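Side-chain contacts in two-domain protein containing predicted PHP-like metal-dependent phosphoesterase (Bacteroides vulgatus ATCC 8482, PDB 3E38), which binds zinc ions and is probably a PHP-type metal-dependent phosphoesterase, perhaps acting on nucleic acids from the 5' end: residues B[133-138]-B[148-153]; B[166-171]-B[176-181]; B[101-106]-B[121-126]. One frame throughout, in Å; residues are numbered along the deposited sequence.

Starting from the N terminus, contact 3 comes first: strand 102-106 runs into a loop, and helix 119-128 brings the chain back against it. The chain then enters strand 132-135, and contact 1 ties its end to residues 148-153, closing a loop of nine intervening residues just before helix 152-159. Contact 2 follows, where helix 176-185 folds back on strand 165-170 after a hairpin through the short strand 173-174. The three loops stand in series; none nests in or crosses another. Their strands are consecutive neighbours in one mixed sheet, 102-106 antiparallel to 132-135 and 132-135 parallel to 165-170. Contacts 1 and 3 each supply a histidine to the same zinc ion.

Contact 1: residues B[133-138]-B[148-153]; sequences MFWNHP and TKWWPE. With ZN (zinc ion), chain H.
The carbonyl O of Lys149 lies at the edges of two indoles, in the plane of each: Trp135 CH2 comes within 3.3 Å of Lys149 O, while the ring of Trp151 meets the same oxygen from its own segment. These are approaches of ring C-H groups, not conventional hydrogen bonds. With CG anti to the backbone N (chi1 -176°), the Trp135 indole lies beside the carbonyl carbon and its six-membered ring extends to residues 149 and 150. That ring makes an offset edge-to-face pair with Trp150, planes at 75° and centroids 5.8 Å apart, and Trp150 NE1 is tied down by Thr155. Pro138 CB sits over one face of the Trp135 ring, and the methyl CG2 of Thr148 packs on Pro138 CB at 3.9 Å; Thr148 OG1 is hydrogen-bonded to Arg297 NH1 of the second subunit. Cutting Trp135 back to an alanine would probably open a gap beneath Pro138 and cost Trp150 one of its aromatic neighbours. One residue before Pro138, just beyond the C-terminal end of strand 132-135 in the beta-alpha-beta unit 132-135, 152-159, 165-170, His137 NE2 binds zinc at 2.2 Å. Metal ligands at C-terminal strand ends are as expected for the distorted barrel of PHP phosphoesterases.

Contact 2: residues B[166-171]-B[176-181]; sequences IEVANG and PEAIQW
Ala178 pushes its methyl group into a shallow seat formed by three consecutive residues, Ile166 to Val168, where strand 165-170 turns a corner: its CB lies 3.8 Å from Ile166 CG2, 3.6 Å from Glu167 O and 3.7 Å from Val168 CG1. A side chain this small lets the helix come close, and the CA atoms of Val168 and Ala178 are 5.3 Å apart. Val168 reaches past Ala178 with the same CG1, which touches Ile179 CG1 at 3.8 Å. On the other flank Ile166 uses both branches. CG2 serves Ala178, while the extended CG1-CD1 arm (chi2 179°) carries CD1 to 3.7 Å from Trp181 CB, the two side chains crossing at about a right angle. No hydrogen bond spans the contact.

Glu167 points away from the helix. Its OE1 accepts a nearly straight bond from Asn170 ND2 (2.7 Å, 171°) on the syn side but tilted well out of the carboxylate plane, and OE2 is held by Thr192 and by His24, a zinc ligand, so this carboxylate belongs to the second shell of the metal site.

Helix 176-185 leads on to strand 188-192, which runs parallel to 165-170 beside it and whose Met189 packs on both Val168 and Ile179. Toward the other side the Trp181 indole meets the rings of Trp135 and Trp150, joining this helix to strand 132-135 and the approach to helix 152-159.

Contact 3: residues B[101-106]-B[121-126]; sequences GHFNAI and DAFREA. With ZN (zinc ion), chain H.
Phe123 drives the edge of its ring into the face of Phe103 in an edge-to-face pair, centroids 5.0 Å apart and planes at 81°. Two neighbouring atoms of the edge do the touching: Phe123 CE2 lies 3.5 Å from Phe103 CG, and Phe123 CZ lies 3.6 Å from Phe103 CD1. The approach falls toward the CB end of the Phe103 ring instead of its centre, and CB itself is brushed. Both phenylalanines place CG opposite their carbonyl carbon, with almost the same first torsion (chi1 -75° for Phe103, -76° for Phe123). In the helix this sets the ring leaning across to the strand, although the CB of Phe123 does not aim there. One turn farther along the helix, the methyls of Ala126 and Ala105 meet, CB to CB at 3.7 Å, short side chains that keep this end of the helix close to the strand. Behind Phe103, on the face opposite Phe123, the indole of Trp135 stacks, so the ring is held between two aromatics.

His102 and Asn104 point to the other side of the strand. His102 ND1 binds zinc at 2.3 Å, a site shared with Glu93 and His137, while Asn104 OD1 accepts a bond from Asn136. The strand is two-sided: helix 119-128 meets it through carbon alone, with no hydrogen bond across, and its polar and metal-binding side chains lie on the opposite face.

Contact 1: residues B[133-138]-B[148-153]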
loop_
_atom_site.group_PDB
_atom_site.type_symbol
_atom_site.label_atom_id
_atom_site.label_comp_id
_atom_site.label_asym_id
_atom_site.label_seq_id
_atom_site.Cartn_x
_atom_site.Cartn_y
_atom_site.Cartn_z
HETATM N N MSE B 133 -6.086 13.910 35.601
HETATM C CA MSE B 133 -7.106 14.618 34.815
HETATM C C MSE B 133 -6.572 15.538 33.762
HETATM O O MSE B 133 -5.709 16.372 34.023
HETATM C CB MSE B 133 -8.001 15.436 35.768
HETATM C CG MSE B 133 -8.993 14.524 36.545
HETATM SE SE MSE B 133 -9.764 15.343 38.107
HETATM C CE MSE B 133 -8.247 15.238 39.320
ATOM N N PHE B 134 -7.127 15.411 32.564
ATOM C CA PHE B 134 -6.731 16.327 31.505
ATOM C C PHE B 134 -7.869 16.863 30.646
ATOM O O PHE B 134 -8.879 16.237 30.450
ATOM C CB PHE B 134 -5.610 15.728 30.654
ATOM C CG PHE B 134 -5.965 14.429 29.970
ATOM C CD1 PHE B 134 -6.545 14.429 28.707
ATOM C CD2 PHE B 134 -5.680 13.211 30.579
ATOM C CE1 PHE B 134 -6.839 13.215 28.053
ATOM C CE2 PHE B 134 -5.960 11.998 29.938
ATOM C CZ PHE B 134 -6.549 12.006 28.668
ATOM N N TRP B 135 -7.688 18.101 30.210
ATOM C CA TRP B 135 -8.620 18.765 29.302
ATOM C C TRP B 135 -8.527 18.171 27.873
ATOM O O TRP B 135 -7.454 18.124 27.242
ATOM C CB TRP B 135 -8.352 20.267 29.340
ATOM C CG TRP B 135 -9.266 21.099 28.552
ATOM C CD1 TRP B 135 -10.488 20.754 28.062
ATOM C CD2 TRP B 135 -9.092 22.492 28.264
ATOM N NE1 TRP B 135 -11.068 21.830 27.433
ATOM C CE2 TRP B 135 -10.232 22.914 27.550
ATOM C CE3 TRP B 135 -8.082 23.411 28.531
ATOM C CZ2 TRP B 135 -10.379 24.221 27.082
ATOM C CZ3 TRP B 135 -8.233 24.709 28.098
ATOM C CH2 TRP B 135 -9.375 25.102 27.367
ATOM N N ASN B 136 -9.678 17.698 27.389
ATOM C CA ASN B 136 -9.792 17.154 26.036
ATOM C C ASN B 136 -10.121 18.198 24.961
ATOM O O ASN B 136 -10.916 19.101 25.156
ATOM C CB ASN B 136 -10.859 16.045 25.946
ATOM C CG ASN B 136 -10.643 14.929 26.923
ATOM O OD1 ASN B 136 -9.522 14.651 27.333
ATOM N ND2 ASN B 136 -11.728 14.287 27.317
ATOM N N HIS B 137 -9.502 18.000 23.798
ATOM C CA HIS B 137 -9.746 18.815 22.615
ATOM C C HIS B 137 -10.189 20.235 22.926
ATOM O O HIS B 137 -11.292 20.620 22.617
ATOM C CB HIS B 137 -10.773 18.132 21.689
ATOM C CG HIS B 137 -11.956 17.529 22.384
ATOM N ND1 HIS B 137 -12.977 18.283 22.922
ATOM C CD2 HIS B 137 -12.313 16.231 22.560
ATOM C CE1 HIS B 137 -13.888 17.476 23.430
ATOM N NE2 HIS B 137 -13.499 16.231 23.242
ATOM N N PRO B 138 -9.318 21.013 23.551
ATOM C CA PRO B 138 -9.708 22.382 23.843
ATOM C C PRO B 138 -10.178 23.106 22.584
ATOM O O PRO B 138 -11.137 23.870 22.597
ATOM C CB PRO B 138 -8.408 23.005 24.412
ATOM C CG PRO B 138 -7.296 21.954 24.201
ATOM C CD PRO B 138 -7.996 20.651 24.092
ATOM N N THR B 148 -9.658 29.104 20.116
ATOM C CA THR B 148 -9.413 28.175 21.245
ATOM C C THR B 148 -9.010 28.951 22.478
ATOM O O THR B 148 -7.846 29.283 22.673
ATOM C CB THR B 148 -8.295 27.164 20.939
ATOM O OG1 THR B 148 -8.538 26.578 19.669
ATOM C CG2 THR B 148 -8.205 26.061 22.005
ATOM N N LYS B 149 -9.992 29.245 23.311
ATOM C CA LYS B 149 -9.748 30.018 24.526
ATOM C C LYS B 149 -9.688 29.216 25.804
ATOM O O LYS B 149 -10.096 28.022 25.894
ATOM C CB LYS B 149 -10.841 31.068 24.707
ATOM C CG LYS B 149 -10.962 31.975 23.524
ATOM C CD LYS B 149 -12.154 32.895 23.607
ATOM C CE LYS B 149 -12.150 33.832 22.392
ATOM N NZ LYS B 149 -13.324 34.749 22.351
ATOM N N TRP B 150 -9.171 29.958 26.778
ATOM C CA TRP B 150 -9.012 29.545 28.180
ATOM C C TRP B 150 -10.052 30.313 28.968
ATOM O O TRP B 150 -10.062 31.527 29.001
ATOM C CB TRP B 150 -7.606 29.840 28.713
ATOM C CG TRP B 150 -7.369 29.376 30.132
ATOM C CD1 TRP B 150 -7.752 30.023 31.270
ATOM C CD2 TRP B 150 -6.658 28.205 30.566
ATOM N NE1 TRP B 150 -7.357 29.317 32.383
ATOM C CE2 TRP B 150 -6.676 28.200 31.982
ATOM C CE3 TRP B 150 -6.019 27.163 29.902
ATOM C CZ2 TRP B 150 -6.080 27.178 32.749
ATOM C CZ3 TRP B 150 -5.429 26.121 30.675
ATOM C CH2 TRP B 150 -5.457 26.152 32.072
ATOM N N TRP B 151 -10.958 29.587 29.588
ATOM C CA TRP B 151 -12.048 30.228 30.327
ATOM C C TRP B 151 -11.768 30.336 31.811
ATOM O O TRP B 151 -10.816 29.768 32.324
ATOM C CB TRP B 151 -13.347 29.464 30.103
ATOM C CG TRP B 151 -13.712 29.393 28.673
ATOM C CD1 TRP B 151 -12.923 28.951 27.641
ATOM C CD2 TRP B 151 -14.982 29.679 28.106
ATOM N NE1 TRP B 151 -13.623 28.978 26.470
ATOM C CE2 TRP B 151 -14.892 29.416 26.725
ATOM C CE3 TRP B 151 -16.195 30.102 28.631
ATOM C CZ2 TRP B 151 -15.948 29.606 25.870
ATOM C CZ3 TRP B 151 -17.250 30.308 27.764
ATOM C CH2 TRP B 151 -17.120 30.056 26.405
ATOM N N PRO B 152 -12.613 31.075 32.512
ATOM C CA PRO B 152 -12.341 31.241 33.951
ATOM C C PRO B 152 -12.536 29.930 34.723
ATOM O O PRO B 152 -12.019 29.758 35.818
ATOM C CB PRO B 152 -13.321 32.366 34.385
ATOM C CG PRO B 152 -13.870 32.964 33.089
ATOM C CD PRO B 152 -13.740 31.892 32.028
ATOM N N GLU B 153 -13.223 28.991 34.094
ATOM C CA GLU B 153 -13.486 27.673 34.695
ATOM C C GLU B 153 -12.288 26.773 34.581
ATOM O O GLU B 153 -12.085 25.875 35.382
ATOM C CB GLU B 153 -14.632 26.934 34.008
ATOM C CG GLU B 153 -15.994 27.511 34.263
ATOM C CD GLU B 153 -16.392 28.584 33.274
ATOM O OE1 GLU B 153 -15.523 29.228 32.649
ATOM O OE2 GLU B 153 -17.605 28.769 33.126
HETATM ZN ZN ZN H . -14.927 14.739 24.021
HETATM O O HOH W 1 -13.736 13.456 23.558
#

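Contact 2: residues B[166-171]-B[176-181]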
loop_
_atom_site.group_PDB
_atom_site.type_symbol
_atom_site.label_atom_id
_atom_site.label_comp_id
_atom_site.label_asym_id
_atom_site.label_seq_id
_atom_site.Cartn_x
_atom_site.Cartn_y
_atom_site.Cartn_z
ATOM N N ILE B 166 -3.297 18.619 29.263
ATOM C CA ILE B 166 -4.186 19.054 28.186
ATOM C C ILE B 166 -3.802 18.321 26.950
ATOM O O ILE B 166 -2.625 18.092 26.723
ATOM C CB ILE B 166 -4.029 20.532 27.859
ATOM C CG1 ILE B 166 -4.065 21.355 29.125
ATOM C CG2 ILE B 166 -5.114 21.018 26.872
ATOM C CD1 ILE B 166 -3.892 22.851 28.837
ATOM N N GLU B 167 -4.809 17.903 26.197
ATOM C CA GLU B 167 -4.592 17.306 24.887
ATOM C C GLU B 167 -4.109 18.390 23.943
ATOM O O GLU B 167 -4.753 19.454 23.784
ATOM C CB GLU B 167 -5.861 16.677 24.344
ATOM C CG GLU B 167 -6.200 15.371 25.012
ATOM C CD GLU B 167 -7.413 14.675 24.367
ATOM O OE1 GLU B 167 -8.213 15.395 23.713
ATOM O OE2 GLU B 167 -7.584 13.436 24.557
ATOM N N VAL B 168 -2.921 18.159 23.391
ATOM C CA VAL B 168 -2.283 19.106 22.423
ATOM C C VAL B 168 -2.562 18.607 21.014
ATOM O O VAL B 168 -2.361 19.295 20.000
ATOM C CB VAL B 168 -0.755 19.312 22.634
ATOM C CG1 VAL B 168 -0.507 20.165 23.919
ATOM C CG2 VAL B 168 0.030 17.951 22.599
ATOM N N ALA B 169 -3.071 17.390 20.999
ATOM C CA ALA B 169 -3.424 16.717 19.766
ATOM C C ALA B 169 -4.421 15.587 20.009
ATOM O O ALA B 169 -4.208 14.739 20.839
ATOM C CB ALA B 169 -2.173 16.228 19.071
ATOM N N ASN B 170 -5.528 15.650 19.268
ATOM C CA ASN B 170 -6.654 14.686 19.321
ATOM C C ASN B 170 -7.041 14.216 17.924
ATOM O O ASN B 170 -7.537 14.972 17.097
ATOM C CB ASN B 170 -7.866 15.333 20.022
ATOM C CG ASN B 170 -9.000 14.354 20.317
ATOM O OD1 ASN B 170 -9.542 13.770 19.408
ATOM N ND2 ASN B 170 -9.400 14.228 21.599
ATOM N N GLY B 171 -6.811 12.953 17.663
ATOM C CA GLY B 171 -7.111 12.402 16.346
ATOM C C GLY B 171 -6.367 13.229 15.321
ATOM O O GLY B 171 -5.169 13.353 15.386
ATOM N N PRO B 176 -2.159 23.954 18.969
ATOM C CA PRO B 176 -0.958 24.622 19.494
ATOM C C PRO B 176 -1.195 25.533 20.642
ATOM O O PRO B 176 -0.274 25.816 21.403
ATOM C CB PRO B 176 -0.464 25.485 18.305
ATOM C CG PRO B 176 -1.635 25.620 17.386
ATOM C CD PRO B 176 -2.346 24.235 17.540
ATOM N N GLU B 177 -2.406 26.037 20.743
ATOM C CA GLU B 177 -2.699 26.998 21.814
ATOM C C GLU B 177 -2.446 26.255 23.119
ATOM O O GLU B 177 -2.038 26.852 24.114
ATOM C CB GLU B 177 -4.144 27.522 21.774
ATOM C CG GLU B 177 -4.575 28.214 20.473
ATOM C CD GLU B 177 -4.877 27.267 19.305
ATOM O OE1 GLU B 177 -4.695 26.038 19.427
ATOM O OE2 GLU B 177 -5.297 27.784 18.251
ATOM N N ALA B 178 -2.647 24.938 23.074
ATOM C CA ALA B 178 -2.550 24.106 24.279
ATOM C C ALA B 178 -1.115 23.929 24.681
ATOM O O ALA B 178 -0.793 23.784 25.855
ATOM C CB ALA B 178 -3.216 22.703 24.065
ATOM N N ILE B 179 -0.244 23.937 23.682
ATOM C CA ILE B 179 1.188 23.752 23.926
ATOM C C ILE B 179 1.634 24.873 24.858
ATOM O O ILE B 179 2.247 24.636 25.891
ATOM C CB ILE B 179 2.041 23.697 22.604
ATOM C CG1 ILE B 179 1.646 22.478 21.764
ATOM C CG2 ILE B 179 3.524 23.623 22.914
ATOM C CD1 ILE B 179 2.120 22.534 20.341
ATOM N N GLN B 180 1.253 26.083 24.510
ATOM C CA GLN B 180 1.686 27.258 25.263
ATOM C C GLN B 180 1.094 27.234 26.657
ATOM O O GLN B 180 1.675 27.741 27.620
ATOM C CB GLN B 180 1.300 28.546 24.522
ATOM C CG GLN B 180 1.919 29.790 25.095
ATOM C CD GLN B 180 3.431 29.694 25.124
ATOM O OE1 GLN B 180 4.064 29.331 24.133
ATOM N NE2 GLN B 180 4.020 30.023 26.270
ATOM N N TRP B 181 -0.080 26.645 26.756
ATOM C CA TRP B 181 -0.791 26.548 28.046
ATOM C C TRP B 181 -0.040 25.622 28.961
ATOM O O TRP B 181 0.217 25.935 30.113
ATOM C CB TRP B 181 -2.230 26.063 27.887
ATOM C CG TRP B 181 -3.084 27.123 27.314
ATOM C CD1 TRP B 181 -2.885 28.462 27.446
ATOM C CD2 TRP B 181 -4.333 26.975 26.621
ATOM N NE1 TRP B 181 -3.883 29.160 26.809
ATOM C CE2 TRP B 181 -4.798 28.272 26.321
ATOM C CE3 TRP B 181 -5.106 25.901 26.260
ATOM C CZ2 TRP B 181 -5.972 28.497 25.637
ATOM C CZ3 TRP B 181 -6.283 26.129 25.592
ATOM C CH2 TRP B 181 -6.702 27.400 25.280
#

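Contact 3: residues B[101-106]-B[121-126]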
loop_
_atom_site.group_PDB
_atom_site.type_symbol
_atom_site.label_atom_id
_atom_site.label_comp_id
_atom_site.label_asym_id
_atom_site.label_seq_id
_atom_site.Cartn_x
_atom_site.Cartn_y
_atom_site.Cartn_z
ATOM N N GLY B 101 -16.144 22.216 29.277
ATOM C CA GLY B 101 -16.037 21.354 28.123
ATOM C C GLY B 101 -15.896 19.914 28.513
ATOM O O GLY B 101 -16.607 19.436 29.381
ATOM N N HIS B 102 -14.995 19.212 27.842
ATOM C CA HIS B 102 -14.762 17.772 28.097
ATOM C C HIS B 102 -13.404 17.517 28.686
ATOM O O HIS B 102 -12.397 18.014 28.180
ATOM C CB HIS B 102 -14.790 16.969 26.795
ATOM C CG HIS B 102 -16.060 17.070 26.018
ATOM N ND1 HIS B 102 -16.407 16.146 25.060
ATOM C CD2 HIS B 102 -17.067 17.971 26.052
ATOM C CE1 HIS B 102 -17.572 16.481 24.530
ATOM N NE2 HIS B 102 -18.001 17.573 25.125
ATOM N N PHE B 103 -13.379 16.729 29.754
ATOM C CA PHE B 103 -12.141 16.269 30.416
ATOM C C PHE B 103 -12.143 14.757 30.584
ATOM O O PHE B 103 -13.157 14.157 30.791
ATOM C CB PHE B 103 -11.989 16.813 31.824
ATOM C CG PHE B 103 -11.591 18.291 31.918
ATOM C CD1 PHE B 103 -12.370 19.276 31.373
ATOM C CD2 PHE B 103 -10.433 18.663 32.608
ATOM C CE1 PHE B 103 -11.992 20.608 31.453
ATOM C CE2 PHE B 103 -10.041 19.974 32.683
ATOM C CZ PHE B 103 -10.826 20.956 32.106
ATOM N N ASN B 104 -10.954 14.181 30.555
ATOM C CA ASN B 104 -10.757 12.784 30.913
ATOM C C ASN B 104 -10.132 12.670 32.283
ATOM O O ASN B 104 -9.238 13.411 32.640
ATOM C CB ASN B 104 -9.923 12.030 29.909
ATOM C CG ASN B 104 -10.740 11.498 28.767
ATOM O OD1 ASN B 104 -11.860 11.932 28.534
ATOM N ND2 ASN B 104 -10.188 10.527 28.056
ATOM N N ALA B 105 -10.704 11.749 33.044
ATOM C CA ALA B 105 -10.262 11.349 34.372
ATOM C C ALA B 105 -9.725 9.942 34.189
ATOM O O ALA B 105 -10.477 9.039 33.840
ATOM C CB ALA B 105 -11.419 11.372 35.368
ATOM N N ILE B 106 -8.414 9.777 34.340
ATOM C CA ILE B 106 -7.819 8.446 34.239
ATOM C C ILE B 106 -7.163 8.073 35.573
ATOM O O ILE B 106 -6.963 8.884 36.499
ATOM C CB ILE B 106 -6.882 8.271 32.992
ATOM C CG1 ILE B 106 -5.602 9.098 33.119
ATOM C CG2 ILE B 106 -7.663 8.649 31.682
ATOM C CD1 ILE B 106 -4.594 8.845 32.045
ATOM N N ASP B 121 -19.260 18.382 40.874
ATOM C CA ASP B 121 -19.337 17.182 41.723
ATOM C C ASP B 121 -18.745 16.018 40.971
ATOM O O ASP B 121 -18.258 15.052 41.550
ATOM C CB ASP B 121 -20.784 16.876 42.106
ATOM C CG ASP B 121 -21.383 17.942 43.009
ATOM O OD1 ASP B 121 -20.615 18.593 43.727
ATOM O OD2 ASP B 121 -22.610 18.129 43.006
ATOM N N ALA B 122 -18.786 16.148 39.654
ATOM C CA ALA B 122 -18.223 15.137 38.765
ATOM C C ALA B 122 -16.695 15.131 38.951
ATOM O O ALA B 122 -16.055 14.101 39.170
ATOM C CB ALA B 122 -18.595 15.417 37.322
ATOM N N PHE B 123 -16.139 16.324 38.942
ATOM C CA PHE B 123 -14.696 16.497 39.070
ATOM C C PHE B 123 -14.257 16.172 40.492
ATOM O O PHE B 123 -13.153 15.650 40.707
ATOM C CB PHE B 123 -14.258 17.914 38.650
ATOM C CG PHE B 123 -14.233 18.133 37.151
ATOM C CD1 PHE B 123 -15.409 18.364 36.440
ATOM C CD2 PHE B 123 -13.030 18.110 36.456
ATOM C CE1 PHE B 123 -15.381 18.552 35.072
ATOM C CE2 PHE B 123 -12.990 18.296 35.110
ATOM C CZ PHE B 123 -14.169 18.517 34.399
ATOM N N ARG B 124 -15.131 16.453 41.461
ATOM C CA ARG B 124 -14.789 16.218 42.899
ATOM C C ARG B 124 -14.659 14.734 43.210
ATOM O O ARG B 124 -13.836 14.356 44.005
ATOM C CB ARG B 124 -15.762 16.894 43.876
ATOM N N GLU B 125 -15.435 13.895 42.543
ATOM C CA GLU B 125 -15.349 12.439 42.715
ATOM C C GLU B 125 -14.076 11.862 42.088
ATOM O O GLU B 125 -13.431 10.968 42.646
ATOM C CB GLU B 125 -16.552 11.754 42.058
ATOM C CG GLU B 125 -17.884 12.119 42.710
ATOM C CD GLU B 125 -17.988 11.566 44.124
ATOM O OE1 GLU B 125 -17.264 10.582 44.413
ATOM O OE2 GLU B 125 -18.800 12.100 44.918
ATOM N N ALA B 126 -13.752 12.355 40.888
ATOM C CA ALA B 126 -12.578 11.905 40.181
ATOM C C ALA B 126 -11.371 12.314 41.010
ATOM O O ALA B 126 -10.450 11.527 41.238
ATOM C CB ALA B 126 -12.519 12.486 38.751
HETATM ZN ZN ZN H . -14.927 14.739 24.021
HETATM O O HOH W 1 -13.736 13.456 23.558
#